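Local coordinates for protein DNA polymerase sliding clamp 2 (Sulfolobus tokodaii, PDB 3AIZ) that forms, with other subunits, a ring-shaped sliding clamp that moves along DNA and tethers DNA polymerase and other DNA-processing proteins, at residues A[9-14]-A[232-237]; A[88-93]-A[99-104]; A[27-30]-A[35-38]; A[147-152]-A[175-180]; A[157-162]-A[220-225]. All coordinates share one frame; numbering follows the deposited sequence.

Contact 1 starts near the N terminus, on helix 9-16, and is completed only at 232-237, so it closes a loop that encloses the other four and joins the N-terminal domain to the C-terminal one. Inside that loop two short hairpins follow in series: 27-30 with 35-38 (contact 3), then 88-93 with 99-104 (contact 2). Contact 2 meets contact 1 through Ala9 and Val89, and contact 3 through Leu91 and Ile35. In the C-terminal domain the segments of contacts 4 and 5 interleave and therefore cross: helix end 147-152 reaches strand 175-180, while strand 157-162 reaches 220-225. Leu150 and Val157 touch where this pair meets.

Contact 1. Residues A[9-14]-A[232-237]; sequences AKDFYS and VPTDSG
Asp11 reaches out from helix 9-16 to the turn at Thr234 and Ser236, and most of the contact is carried by its side chain. Its CG stands anti to the carbonyl carbon (chi1 -71°), which aims the carboxylate across to the turn. The first atom, CB, passes 3.2 Å from Ser236 OG and 4.0 Å from Thr234 CB. Next, CG lies 3.9 Å from Thr234 CB; the aspartate and threonine side chains run antiparallel past one another, carbon against carbon. At the tip the two oxygens part company. OD1 is held within its own helix by a salt bridge to Lys10 NZ, 3.5 Å away, while OD2 accepts a hydrogen bond from Ser236 OG at 2.5 Å on its anti lone pair, the one away from OD1. In this PCNA-family clamp the bond joins the two domains of one subunit, since helix 9-16 belongs to the N-terminal half and strand 226-233, which leads into the turn, to the C-terminal half. Serine suits the turn because a short hydroxyl can serve several partners: Ser236 OG is also hydrogen-bonded to Tyr6 OH. Thr234 turns its CB toward Asp11, while OG1 is hydrogen-bonded to Gly238 O. The residues from Thr234 to Gly237 form a type I beta turn, closed by a weak bond from Gly237 N to Thr234 O, 3.3 Å. Gly237 takes a positive phi of 112°, a backbone shape glycine adopts readily.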
# COMPACT_ATOMS: atom_id res chain seq x y z
N ALA A 9 -6.00 27.56 -8.65
CA ALA A 9 -5.20 26.59 -9.38
C ALA A 9 -6.02 25.34 -9.68
O ALA A 9 -5.96 24.79 -10.77
CB ALA A 9 -3.95 26.23 -8.60
N LYS A 10 -6.80 24.91 -8.69
CA LYS A 10 -7.61 23.70 -8.83
C LYS A 10 -8.61 23.83 -9.97
O LYS A 10 -8.68 22.97 -10.85
CB LYS A 10 -8.35 23.39 -7.52
CG LYS A 10 -8.93 21.99 -7.46
CD LYS A 10 -9.77 21.78 -6.21
CE LYS A 10 -11.08 22.54 -6.27
NZ LYS A 10 -11.95 22.06 -7.38
N ASP A 11 -9.39 24.91 -9.96
CA ASP A 11 -10.38 25.15 -11.00
C ASP A 11 -9.75 25.24 -12.39
O ASP A 11 -10.28 24.69 -13.36
CB ASP A 11 -11.19 26.41 -10.70
CG ASP A 11 -12.13 26.23 -9.52
OD1 ASP A 11 -12.43 25.07 -9.17
OD2 ASP A 11 -12.56 27.25 -8.93
N PHE A 12 -8.61 25.92 -12.47
CA PHE A 12 -7.86 26.03 -13.71
C PHE A 12 -7.53 24.63 -14.25
O PHE A 12 -7.66 24.37 -15.45
CB PHE A 12 -6.57 26.81 -13.48
CG PHE A 12 -5.99 27.43 -14.72
CD1 PHE A 12 -5.65 28.77 -14.75
CD2 PHE A 12 -5.78 26.67 -15.86
CE1 PHE A 12 -5.12 29.34 -15.89
CE2 PHE A 12 -5.25 27.24 -17.00
CZ PHE A 12 -4.91 28.58 -17.02
N TYR A 13 -7.12 23.74 -13.36
CA TYR A 13 -6.76 22.38 -13.74
C TYR A 13 -7.97 21.57 -14.20
O TYR A 13 -7.87 20.79 -15.15
CB TYR A 13 -6.07 21.66 -12.57
CG TYR A 13 -5.74 20.21 -12.85
CD1 TYR A 13 -6.58 19.19 -12.41
CD2 TYR A 13 -4.59 19.85 -13.54
CE1 TYR A 13 -6.29 17.87 -12.66
CE2 TYR A 13 -4.29 18.53 -13.80
CZ TYR A 13 -5.14 17.54 -13.35
OH TYR A 13 -4.85 16.22 -13.60
N SER A 14 -9.10 21.76 -13.54
CA SER A 14 -10.33 21.07 -13.92
C SER A 14 -10.74 21.44 -15.34
O SER A 14 -11.15 20.58 -16.12
CB SER A 14 -11.46 21.39 -12.94
OG SER A 14 -11.29 20.70 -11.71
N VAL A 232 -19.94 25.31 -18.59
CA VAL A 232 -19.47 24.68 -17.36
C VAL A 232 -18.68 25.69 -16.52
O VAL A 232 -17.46 25.76 -16.61
CB VAL A 232 -18.57 23.47 -17.67
CG1 VAL A 232 -18.21 22.74 -16.39
CG2 VAL A 232 -19.26 22.53 -18.64
N PRO A 233 -19.39 26.46 -15.69
CA PRO A 233 -18.79 27.50 -14.85
C PRO A 233 -18.09 26.91 -13.64
O PRO A 233 -18.47 25.84 -13.17
CB PRO A 233 -20.01 28.32 -14.38
CG PRO A 233 -21.17 27.85 -15.21
CD PRO A 233 -20.86 26.43 -15.55
N THR A 234 -17.07 27.61 -13.14
CA THR A 234 -16.43 27.24 -11.89
C THR A 234 -16.71 28.32 -10.86
O THR A 234 -17.16 29.41 -11.20
CB THR A 234 -14.91 27.05 -12.06
OG1 THR A 234 -14.31 28.30 -12.42
CG2 THR A 234 -14.62 26.01 -13.13
N ASP A 235 -16.43 28.03 -9.59
CA ASP A 235 -16.70 28.98 -8.52
C ASP A 235 -15.71 30.14 -8.51
O ASP A 235 -15.83 31.05 -7.69
CB ASP A 235 -16.71 28.27 -7.16
CG ASP A 235 -17.90 27.35 -6.98
OD1 ASP A 235 -18.84 27.43 -7.79
OD2 ASP A 235 -17.88 26.53 -6.03
N SER A 236 -14.75 30.11 -9.42
CA SER A 236 -13.73 31.15 -9.47
C SER A 236 -13.76 31.94 -10.78
O SER A 236 -12.93 32.83 -10.99
CB SER A 236 -12.34 30.55 -9.24
OG SER A 236 -12.10 29.45 -10.11
N GLY A 237 -14.72 31.63 -11.64
CA GLY A 237 -14.90 32.37 -12.88
C GLY A 237 -14.58 31.56 -14.12
O GLY A 237 -15.30 31.63 -15.12

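Contact 2. Residues A[88-93]-A[99-104]. With SO4 (sulfate ion), chain E.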
# COMPACT_ATOMS: atom_id res chain seq x y z
N THR A 88 -3.38 29.94 -5.74
CA THR A 88 -3.64 30.80 -6.89
C THR A 88 -2.66 30.49 -8.02
O THR A 88 -1.72 29.73 -7.84
CB THR A 88 -3.55 32.29 -6.52
OG1 THR A 88 -2.21 32.62 -6.14
CG2 THR A 88 -4.50 32.61 -5.37
N VAL A 89 -2.90 31.10 -9.18
CA VAL A 89 -2.04 30.89 -10.34
C VAL A 89 -1.75 32.21 -11.04
O VAL A 89 -2.64 33.04 -11.22
CB VAL A 89 -2.67 29.92 -11.35
CG1 VAL A 89 -1.84 29.86 -12.62
CG2 VAL A 89 -2.80 28.55 -10.74
N THR A 90 -0.50 32.41 -11.45
CA THR A 90 -0.13 33.58 -12.23
C THR A 90 0.44 33.16 -13.58
O THR A 90 1.20 32.20 -13.67
CB THR A 90 0.88 34.47 -11.49
OG1 THR A 90 2.09 33.74 -11.25
CG2 THR A 90 0.31 34.95 -10.16
N LEU A 91 0.04 33.89 -14.62
CA LEU A 91 0.54 33.65 -15.96
C LEU A 91 1.37 34.85 -16.40
O LEU A 91 0.87 35.97 -16.45
CB LEU A 91 -0.62 33.44 -16.93
CG LEU A 91 -1.60 32.32 -16.59
CD1 LEU A 91 -2.81 32.37 -17.52
CD2 LEU A 91 -0.92 30.97 -16.67
N GLU A 92 2.64 34.61 -16.70
CA GLU A 92 3.55 35.68 -17.06
C GLU A 92 4.26 35.39 -18.39
O GLU A 92 4.91 34.36 -18.53
CB GLU A 92 4.58 35.88 -15.95
CG GLU A 92 5.55 37.03 -16.18
CD GLU A 92 6.53 37.19 -15.03
OE1 GLU A 92 6.24 36.67 -13.93
OE2 GLU A 92 7.57 37.84 -15.23
N GLU A 93 4.11 36.30 -19.34
CA GLU A 93 4.73 36.13 -20.65
C GLU A 93 6.25 36.17 -20.57
O GLU A 93 6.83 36.90 -19.76
CB GLU A 93 4.23 37.20 -21.63
CG GLU A 93 4.81 37.07 -23.03
CD GLU A 93 4.43 38.23 -23.93
OE1 GLU A 93 3.84 39.21 -23.43
OE2 GLU A 93 4.71 38.15 -25.15
N LYS A 99 5.65 31.69 -18.38
CA LYS A 99 6.00 31.29 -17.02
C LYS A 99 4.75 31.15 -16.16
O LYS A 99 4.01 32.11 -15.97
CB LYS A 99 6.96 32.31 -16.40
CG LYS A 99 7.29 32.03 -14.94
CD LYS A 99 8.17 33.12 -14.36
CE LYS A 99 8.43 32.89 -12.88
NZ LYS A 99 9.27 33.96 -12.29
N VAL A 100 4.52 29.95 -15.65
CA VAL A 100 3.36 29.70 -14.80
C VAL A 100 3.77 29.46 -13.36
O VAL A 100 4.65 28.65 -13.09
CB VAL A 100 2.54 28.49 -15.31
CG1 VAL A 100 1.34 28.25 -14.40
CG2 VAL A 100 2.10 28.71 -16.74
N THR A 101 3.13 30.16 -12.43
CA THR A 101 3.45 30.02 -11.02
C THR A 101 2.21 29.70 -10.19
O THR A 101 1.17 30.35 -10.32
CB THR A 101 4.10 31.31 -10.46
OG1 THR A 101 5.28 31.61 -11.20
CG2 THR A 101 4.45 31.13 -8.99
N VAL A 102 2.33 28.69 -9.33
CA VAL A 102 1.27 28.34 -8.40
C VAL A 102 1.67 28.73 -6.98
O VAL A 102 2.71 28.29 -6.49
CB VAL A 102 0.94 26.84 -8.45
CG1 VAL A 102 -0.05 26.48 -7.35
CG2 VAL A 102 0.39 26.47 -9.82
N ARG A 103 0.85 29.55 -6.34
CA ARG A 103 1.16 30.07 -5.01
C ARG A 103 0.15 29.61 -3.98
O ARG A 103 -1.06 29.77 -4.16
CB ARG A 103 1.21 31.59 -5.06
CG ARG A 103 1.95 32.14 -6.26
CD ARG A 103 1.75 33.64 -6.41
NE ARG A 103 2.32 34.12 -7.66
CZ ARG A 103 3.59 34.48 -7.81
NH1 ARG A 103 4.43 34.41 -6.78
NH2 ARG A 103 4.03 34.91 -8.99
N ASP A 104 0.64 29.03 -2.89
CA ASP A 104 -0.23 28.56 -1.82
C ASP A 104 0.18 29.15 -0.47
O ASP A 104 1.00 28.58 0.24
CB ASP A 104 -0.23 27.04 -1.74
CG ASP A 104 -1.17 26.51 -0.69
OD1 ASP A 104 -2.15 27.22 -0.36
OD2 ASP A 104 -0.94 25.39 -0.19
S SO4 E . 7.82 35.50 -8.60
O1 SO4 E . 9.21 35.20 -8.96
O2 SO4 E . 6.93 34.90 -9.59
O3 SO4 E . 7.54 34.95 -7.27
O4 SO4 E . 7.62 36.95 -8.58
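Thr90 and Arg103 make a side-chain hydrogen bond between the two strands of this antiparallel beta hairpin, reaching diagonally from one to the other. The arginine NH2 donates to Thr90 OG1 over 3.2 Å, with the oxygen tilted 22° from the guanidinium plane. The two side chains cross at about a right angle, and Thr90 CG2 lies in plane at the edge of the guanidinium. Threonine suits position 90, since its OG1 accepts the bond while its methyl packs at that edge. One face of the guanidinium is covered by the methyl of Thr101, CG2 lying 3.6 Å above its centre. The outer edge of the guanidinium holds a sulfate, probably from the crystallisation liquor: NH2 donates to its O2 at 3.0 Å and NH1 to its O3 at 3.2 Å, so two N-H groups side by side grip the anion. The extended Lys99 chain brings NZ within 3.6 Å of sulfate O1, which would add to the positive setting of the ion. Beneath this polar face the backbones are paired in register: Thr88 with Arg103, Thr90 with Thr101 and Glu92 with Lys99 are hydrogen-bonded pairs, each with two N-H to O bonds. Val89, Leu91, Val100 and Val102 occupy the other face, where branched aliphatic chains are apt because helices 9-16 and 72-80 of the N-terminal domain pack on it. There Leu91 and Val100 run alongside each other, with Leu91 CD2 3.8 Å from Val100 CG2, and Val89 CG2 meets Val102 CG2 at 3.9 Å.

Contact 3. Residues A[27-30]-A[35-38]; sequences ILNF and IFSR
The Phe36 ring carries Asn29 CB over the centre of one face, a CH-pi contact 3.7 Å from the centroid and 13° off the ring normal. The amide beyond is turned 48° against the ring, with ND2 above the CE2 side. A chi1 of 73° puts Phe36 CG between the backbone N and the carbonyl carbon, which swings the ring toward Asn29. The other aromatic, Phe30, has Ile35 CG2 over one face, while Ile35 CD1 touches Phe30 CE2 at 3.6 Å; the two side chains run alongside each other. These two pairs lie on opposite faces of an antiparallel hairpin. Asn29 and Phe36 are a hydrogen-bonded pair: Asn29 N donates to Phe36 O over 2.7 Å, and Phe36 N to Asn29 O over 2.9 Å. Asn29 ND2 adds a weak bond to Phe36 O, but the amide's stronger tie runs from OD1 to Asp123 N, which makes asparagine, donor and acceptor in one group, apt here. Ser37 extends the pairing with its hydroxyl: OG donates to Ile27 O at 3.1 Å, from well above the carbonyl plane. Within the N-terminal domain the hairpin is flanked by strand 66-71 beside 25-30 and by strand 46-53 beside 34-40, while Phe30 and Ile35 pack on Tyr60 and touch Leu91 of strand 88-93.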
# COMPACT_ATOMS: atom_id res chain seq x y z
N ILE A 27 -3.45 26.82 -27.95
CA ILE A 27 -3.12 28.23 -28.07
C ILE A 27 -3.87 29.06 -27.05
O ILE A 27 -5.08 29.27 -27.17
CB ILE A 27 -3.42 28.76 -29.48
CG1 ILE A 27 -2.57 28.03 -30.53
CG2 ILE A 27 -3.18 30.26 -29.55
CD1 ILE A 27 -2.76 28.54 -31.94
N LEU A 28 -3.15 29.53 -26.03
CA LEU A 28 -3.71 30.45 -25.05
C LEU A 28 -3.79 31.85 -25.64
O LEU A 28 -2.77 32.44 -25.98
CB LEU A 28 -2.87 30.47 -23.78
CG LEU A 28 -3.10 29.37 -22.74
CD1 LEU A 28 -2.06 29.48 -21.64
CD2 LEU A 28 -4.50 29.46 -22.16
N ASN A 29 -5.00 32.38 -25.75
CA ASN A 29 -5.20 33.71 -26.29
C ASN A 29 -5.42 34.74 -25.19
O ASN A 29 -6.39 34.66 -24.43
CB ASN A 29 -6.38 33.73 -27.27
CG ASN A 29 -6.17 32.79 -28.44
OD1 ASN A 29 -5.22 32.93 -29.21
ND2 ASN A 29 -7.06 31.81 -28.58
N PHE A 30 -4.51 35.70 -25.10
CA PHE A 30 -4.63 36.78 -24.13
C PHE A 30 -5.23 38.02 -24.79
O PHE A 30 -4.60 38.65 -25.63
CB PHE A 30 -3.26 37.12 -23.53
CG PHE A 30 -2.64 36.00 -22.75
CD1 PHE A 30 -1.88 35.04 -23.39
CD2 PHE A 30 -2.82 35.90 -21.39
CE1 PHE A 30 -1.30 34.00 -22.68
CE2 PHE A 30 -2.25 34.86 -20.67
CZ PHE A 30 -1.49 33.91 -21.32
N ILE A 35 -8.83 35.73 -21.15
CA ILE A 35 -7.88 34.73 -21.62
C ILE A 35 -8.72 33.54 -22.07
O ILE A 35 -9.65 33.14 -21.38
CB ILE A 35 -6.95 34.27 -20.49
CG1 ILE A 35 -6.18 35.46 -19.91
CG2 ILE A 35 -5.99 33.20 -20.99
CD1 ILE A 35 -5.29 35.09 -18.75
N PHE A 36 -8.41 32.99 -23.24
CA PHE A 36 -9.20 31.88 -23.74
C PHE A 36 -8.44 31.01 -24.74
O PHE A 36 -7.48 31.44 -25.37
CB PHE A 36 -10.49 32.39 -24.39
CG PHE A 36 -10.27 33.07 -25.71
CD1 PHE A 36 -10.14 34.45 -25.78
CD2 PHE A 36 -10.22 32.34 -26.88
CE1 PHE A 36 -9.95 35.08 -27.00
CE2 PHE A 36 -10.02 32.96 -28.10
CZ PHE A 36 -9.89 34.33 -28.16
N SER A 37 -8.91 29.77 -24.87
CA SER A 37 -8.37 28.84 -25.85
C SER A 37 -9.53 28.08 -26.47
O SER A 37 -10.42 27.61 -25.76
CB SER A 37 -7.40 27.87 -25.18
OG SER A 37 -6.84 26.98 -26.13
N ARG A 38 -9.53 27.97 -27.80
CA ARG A 38 -10.61 27.27 -28.48
C ARG A 38 -10.10 26.46 -29.66
O ARG A 38 -9.35 26.95 -30.50
CB ARG A 38 -11.69 28.26 -28.94
CG ARG A 38 -11.31 29.11 -30.15
CD ARG A 38 -11.96 28.59 -31.42
NE ARG A 38 -11.67 29.43 -32.58
CZ ARG A 38 -12.21 29.26 -33.78
NH1 ARG A 38 -13.07 28.27 -34.00
NH2 ARG A 38 -11.89 30.08 -34.78

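Contact 4. Residues A[147-152]-A[175-180]; sequences ARDLSL and RTYKSL
Asp149 and Tyr177 set their side chains at about a right angle, with the carboxylate and ring planes 60° apart. The aspartate CB comes obliquely against the ring, 3.3 Å from CE1, and OD2 lies 2.9 Å from the tyrosine OH. Leu150 also crosses Tyr177 at about a right angle, placing CD2 3.7 Å from CE2, so consecutive helix residues both meet the ring obliquely, Asp149 toward CE1 and Leu150 toward CE2. Tyrosine fits because its long flat ring, thrown outward with CG anti to the backbone N (chi1 171°), bridges from strand to helix and ends in a polar group. Here the last turn of helix 140-150 packs on the strand at the subunit boundary of the clamp: strand 175-183 pairs antiparallel with a strand of DNA polymerase sliding clamp C, continuing the sheet across the interface. Asp149 OD2 has a hydrogen bond with Tyr105 of that neighbouring chain, whose Phe109 meets the Tyr177 ring. On the other oxygen, Arg148 NE bonds OD1 at 3.1 Å, from above the carboxylate plane, forming a salt bridge that would help fix the carboxylate. Past the helix end, Arg175 bends at chi3 and brings its guanidinium edge-on to the backbone carbonyl of Leu152. Its NH1 donates to Leu152 O over 2.8 Å, nearly straight; the oxygen lies in the guanidinium plane, whereas the nitrogen stands 46° above the carbonyl plane.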
# COMPACT_ATOMS: atom_id res chain seq x y z
N ALA A 147 -25.18 10.54 -19.14
CA ALA A 147 -24.14 10.08 -20.05
C ALA A 147 -23.93 8.58 -19.88
O ALA A 147 -23.76 7.85 -20.85
CB ALA A 147 -22.84 10.83 -19.81
N ARG A 148 -23.93 8.12 -18.63
CA ARG A 148 -23.81 6.70 -18.32
C ARG A 148 -24.99 5.93 -18.91
O ARG A 148 -24.81 4.86 -19.49
CB ARG A 148 -23.74 6.49 -16.81
CG ARG A 148 -24.02 5.06 -16.38
CD ARG A 148 -24.63 5.03 -14.99
NE ARG A 148 -25.84 5.86 -14.93
CZ ARG A 148 -26.41 6.25 -13.80
NH1 ARG A 148 -25.90 5.90 -12.63
NH2 ARG A 148 -27.51 7.00 -13.84
N ASP A 149 -26.19 6.48 -18.76
CA ASP A 149 -27.38 5.87 -19.32
C ASP A 149 -27.24 5.72 -20.83
O ASP A 149 -27.44 4.65 -21.39
CB ASP A 149 -28.62 6.71 -19.00
CG ASP A 149 -28.91 6.77 -17.52
OD1 ASP A 149 -28.29 6.01 -16.75
OD2 ASP A 149 -29.78 7.58 -17.12
N LEU A 150 -26.87 6.82 -21.49
CA LEU A 150 -26.74 6.84 -22.94
C LEU A 150 -25.66 5.86 -23.43
O LEU A 150 -25.78 5.29 -24.51
CB LEU A 150 -26.43 8.25 -23.44
CG LEU A 150 -27.53 9.29 -23.18
CD1 LEU A 150 -27.04 10.69 -23.48
CD2 LEU A 150 -28.78 8.96 -23.99
N SER A 151 -24.62 5.68 -22.63
CA SER A 151 -23.54 4.77 -22.99
C SER A 151 -24.00 3.32 -22.92
O SER A 151 -23.20 2.40 -23.13
CB SER A 151 -22.32 4.98 -22.09
OG SER A 151 -22.55 4.44 -20.80
N LEU A 152 -25.27 3.12 -22.63
CA LEU A 152 -25.84 1.78 -22.55
C LEU A 152 -26.64 1.42 -23.80
O LEU A 152 -26.52 0.31 -24.32
CB LEU A 152 -26.72 1.62 -21.31
CG LEU A 152 -26.01 1.49 -19.96
CD1 LEU A 152 -27.02 1.42 -18.83
CD2 LEU A 152 -25.10 0.27 -19.96
N ARG A 175 -33.66 -2.06 -27.88
CA ARG A 175 -33.59 -1.42 -26.58
C ARG A 175 -33.90 0.07 -26.68
O ARG A 175 -33.59 0.72 -27.68
CB ARG A 175 -32.23 -1.67 -25.92
CG ARG A 175 -32.07 -3.09 -25.40
CD ARG A 175 -30.74 -3.31 -24.71
NE ARG A 175 -29.62 -3.22 -25.64
CZ ARG A 175 -28.70 -2.26 -25.61
NH1 ARG A 175 -28.76 -1.32 -24.68
NH2 ARG A 175 -27.71 -2.26 -26.50
N THR A 176 -34.52 0.61 -25.63
CA THR A 176 -34.98 1.99 -25.64
C THR A 176 -34.61 2.72 -24.35
O THR A 176 -34.61 2.13 -23.28
CB THR A 176 -36.51 2.06 -25.84
OG1 THR A 176 -36.79 2.42 -27.20
CG2 THR A 176 -37.13 3.10 -24.91
N TYR A 177 -34.29 4.00 -24.48
CA TYR A 177 -34.02 4.84 -23.32
C TYR A 177 -34.74 6.18 -23.44
O TYR A 177 -34.78 6.77 -24.52
CB TYR A 177 -32.51 5.07 -23.16
CG TYR A 177 -32.17 6.11 -22.11
CD1 TYR A 177 -32.17 5.79 -20.76
CD2 TYR A 177 -31.85 7.41 -22.47
CE1 TYR A 177 -31.85 6.73 -19.80
CE2 TYR A 177 -31.53 8.36 -21.52
CZ TYR A 177 -31.53 8.01 -20.18
OH TYR A 177 -31.22 8.96 -19.23
N LYS A 178 -35.30 6.65 -22.34
CA LYS A 178 -36.00 7.93 -22.32
C LYS A 178 -36.03 8.53 -20.92
O LYS A 178 -36.76 8.05 -20.05
CB LYS A 178 -37.42 7.77 -22.86
CG LYS A 178 -38.20 9.07 -22.93
CD LYS A 178 -39.61 8.84 -23.44
CE LYS A 178 -39.61 8.21 -24.83
NZ LYS A 178 -40.99 7.92 -25.31
N SER A 179 -35.25 9.59 -20.71
CA SER A 179 -35.24 10.29 -19.44
C SER A 179 -36.00 11.61 -19.54
O SER A 179 -36.10 12.20 -20.62
CB SER A 179 -33.81 10.55 -18.97
OG SER A 179 -33.07 11.29 -19.93
N LEU A 180 -36.53 12.06 -18.41
CA LEU A 180 -37.30 13.30 -18.37
C LEU A 180 -36.74 14.26 -17.33
O LEU A 180 -36.61 13.90 -16.16
CB LEU A 180 -38.77 13.01 -18.07
CG LEU A 180 -39.47 12.00 -18.99
CD1 LEU A 180 -40.88 11.72 -18.52
CD2 LEU A 180 -39.47 12.50 -20.43

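Contact 5. Residues A[157-162]-A[220-225]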
# COMPACT_ATOMS: atom_id res chain seq x y z
N VAL A 157 -28.83 10.66 -29.66
CA VAL A 157 -29.72 11.20 -28.64
C VAL A 157 -30.65 12.24 -29.25
O VAL A 157 -30.20 13.18 -29.91
CB VAL A 157 -28.95 11.86 -27.49
CG1 VAL A 157 -29.92 12.40 -26.46
CG2 VAL A 157 -27.99 10.88 -26.86
N GLU A 158 -31.95 12.07 -29.03
CA GLU A 158 -32.91 13.08 -29.44
C GLU A 158 -33.41 13.87 -28.23
O GLU A 158 -34.18 13.36 -27.42
CB GLU A 158 -34.10 12.45 -30.17
CG GLU A 158 -35.24 13.43 -30.42
CD GLU A 158 -36.34 12.83 -31.27
OE1 GLU A 158 -36.02 12.21 -32.31
OE2 GLU A 158 -37.53 12.99 -30.91
N ILE A 159 -32.94 15.11 -28.10
CA ILE A 159 -33.39 15.97 -27.02
C ILE A 159 -34.49 16.90 -27.52
O ILE A 159 -34.40 17.46 -28.61
CB ILE A 159 -32.22 16.78 -26.42
CG1 ILE A 159 -32.67 17.51 -25.15
CG2 ILE A 159 -31.66 17.76 -27.43
CD1 ILE A 159 -31.53 18.14 -24.37
N SER A 160 -35.53 17.06 -26.71
CA SER A 160 -36.66 17.90 -27.08
C SER A 160 -37.37 18.40 -25.82
O SER A 160 -37.33 17.74 -24.79
CB SER A 160 -37.64 17.14 -27.96
OG SER A 160 -38.25 16.08 -27.25
N ALA A 161 -38.02 19.55 -25.92
CA ALA A 161 -38.66 20.13 -24.75
C ALA A 161 -39.95 20.87 -25.09
O ALA A 161 -40.05 21.53 -26.11
CB ALA A 161 -37.70 21.06 -24.02
N ASP A 162 -40.94 20.73 -24.21
CA ASP A 162 -42.13 21.56 -24.25
C ASP A 162 -41.98 22.62 -23.17
O ASP A 162 -40.87 22.88 -22.70
CB ASP A 162 -43.40 20.74 -24.05
CG ASP A 162 -43.41 19.99 -22.73
OD1 ASP A 162 -42.66 20.38 -21.81
OD2 ASP A 162 -44.18 19.01 -22.61
N VAL A 220 -27.32 24.29 -20.23
CA VAL A 220 -27.46 23.65 -21.53
C VAL A 220 -28.48 24.38 -22.38
O VAL A 220 -29.62 24.60 -21.95
CB VAL A 220 -27.89 22.17 -21.40
CG1 VAL A 220 -28.07 21.55 -22.77
CG2 VAL A 220 -26.86 21.40 -20.58
N GLY A 221 -28.08 24.77 -23.58
CA GLY A 221 -28.98 25.47 -24.49
C GLY A 221 -29.02 24.81 -25.85
O GLY A 221 -28.02 24.28 -26.33
N PHE A 222 -30.19 24.83 -26.48
CA PHE A 222 -30.35 24.29 -27.83
C PHE A 222 -31.65 24.79 -28.45
O PHE A 222 -32.41 25.53 -27.83
CB PHE A 222 -30.32 22.76 -27.81
CG PHE A 222 -31.55 22.13 -27.22
CD1 PHE A 222 -32.54 21.60 -28.05
CD2 PHE A 222 -31.73 22.06 -25.85
CE1 PHE A 222 -33.67 21.02 -27.51
CE2 PHE A 222 -32.86 21.48 -25.31
CZ PHE A 222 -33.84 20.96 -26.14
N GLY A 223 -31.89 24.38 -29.69
CA GLY A 223 -33.10 24.76 -30.40
C GLY A 223 -33.38 23.79 -31.53
O GLY A 223 -32.72 22.76 -31.64
N ASN A 224 -34.36 24.12 -32.37
CA ASN A 224 -34.72 23.24 -33.47
C ASN A 224 -33.58 23.02 -34.46
O ASN A 224 -33.25 23.91 -35.25
CB ASN A 224 -35.96 23.76 -34.21
CG ASN A 224 -37.25 23.24 -33.61
OD1 ASN A 224 -37.59 23.55 -32.47
ND2 ASN A 224 -37.98 22.44 -34.38
N ASN A 225 -32.99 21.83 -34.41
CA ASN A 225 -31.93 21.46 -35.34
C ASN A 225 -30.78 22.46 -35.39
O ASN A 225 -30.20 22.69 -36.45
CB ASN A 225 -32.52 21.24 -36.74
CG ASN A 225 -33.55 20.12 -36.77
OD1 ASN A 225 -33.58 19.26 -35.89
ND2 ASN A 225 -34.40 20.13 -37.79
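The strands bearing Ile159 and Phe222 cross at 88°, with their axes 8.4 Å apart at closest approach, too far for backbone pairing. This is face-to-face packing of beta strands in the C-terminal domain of the clamp fold: strand 156-161 lies between 165-172 and 196-201, strand 218-223 between 134-138 and 226-233, and the side chains meet between the two layers. Ile159 and Phe222 point at each other from the two strands. The isoleucine lays CG2 over one face of the ring, a CH-pi contact 4.0 Å from the centroid, 17° off the normal and displaced from the ring centre. Its other branch, with CG1 anti to the backbone N (chi1 -171°), reaches across the ring so that CD1 meets Phe222 CE2 at 3.7 Å. A beta-branched residue suits this place because its two arms spread over a flat ring. Phe222, flanked by Gly221 and Gly223, bridges the layers with a large apolar group and also touches Val134, Phe136, Tyr200 and Met228. At the ring's far end, Ser160 CA lies near the ring plane at the edge, its CB directed away, and the small Ala161 fits close by, CB 4.4 Å from Phe222 CZ.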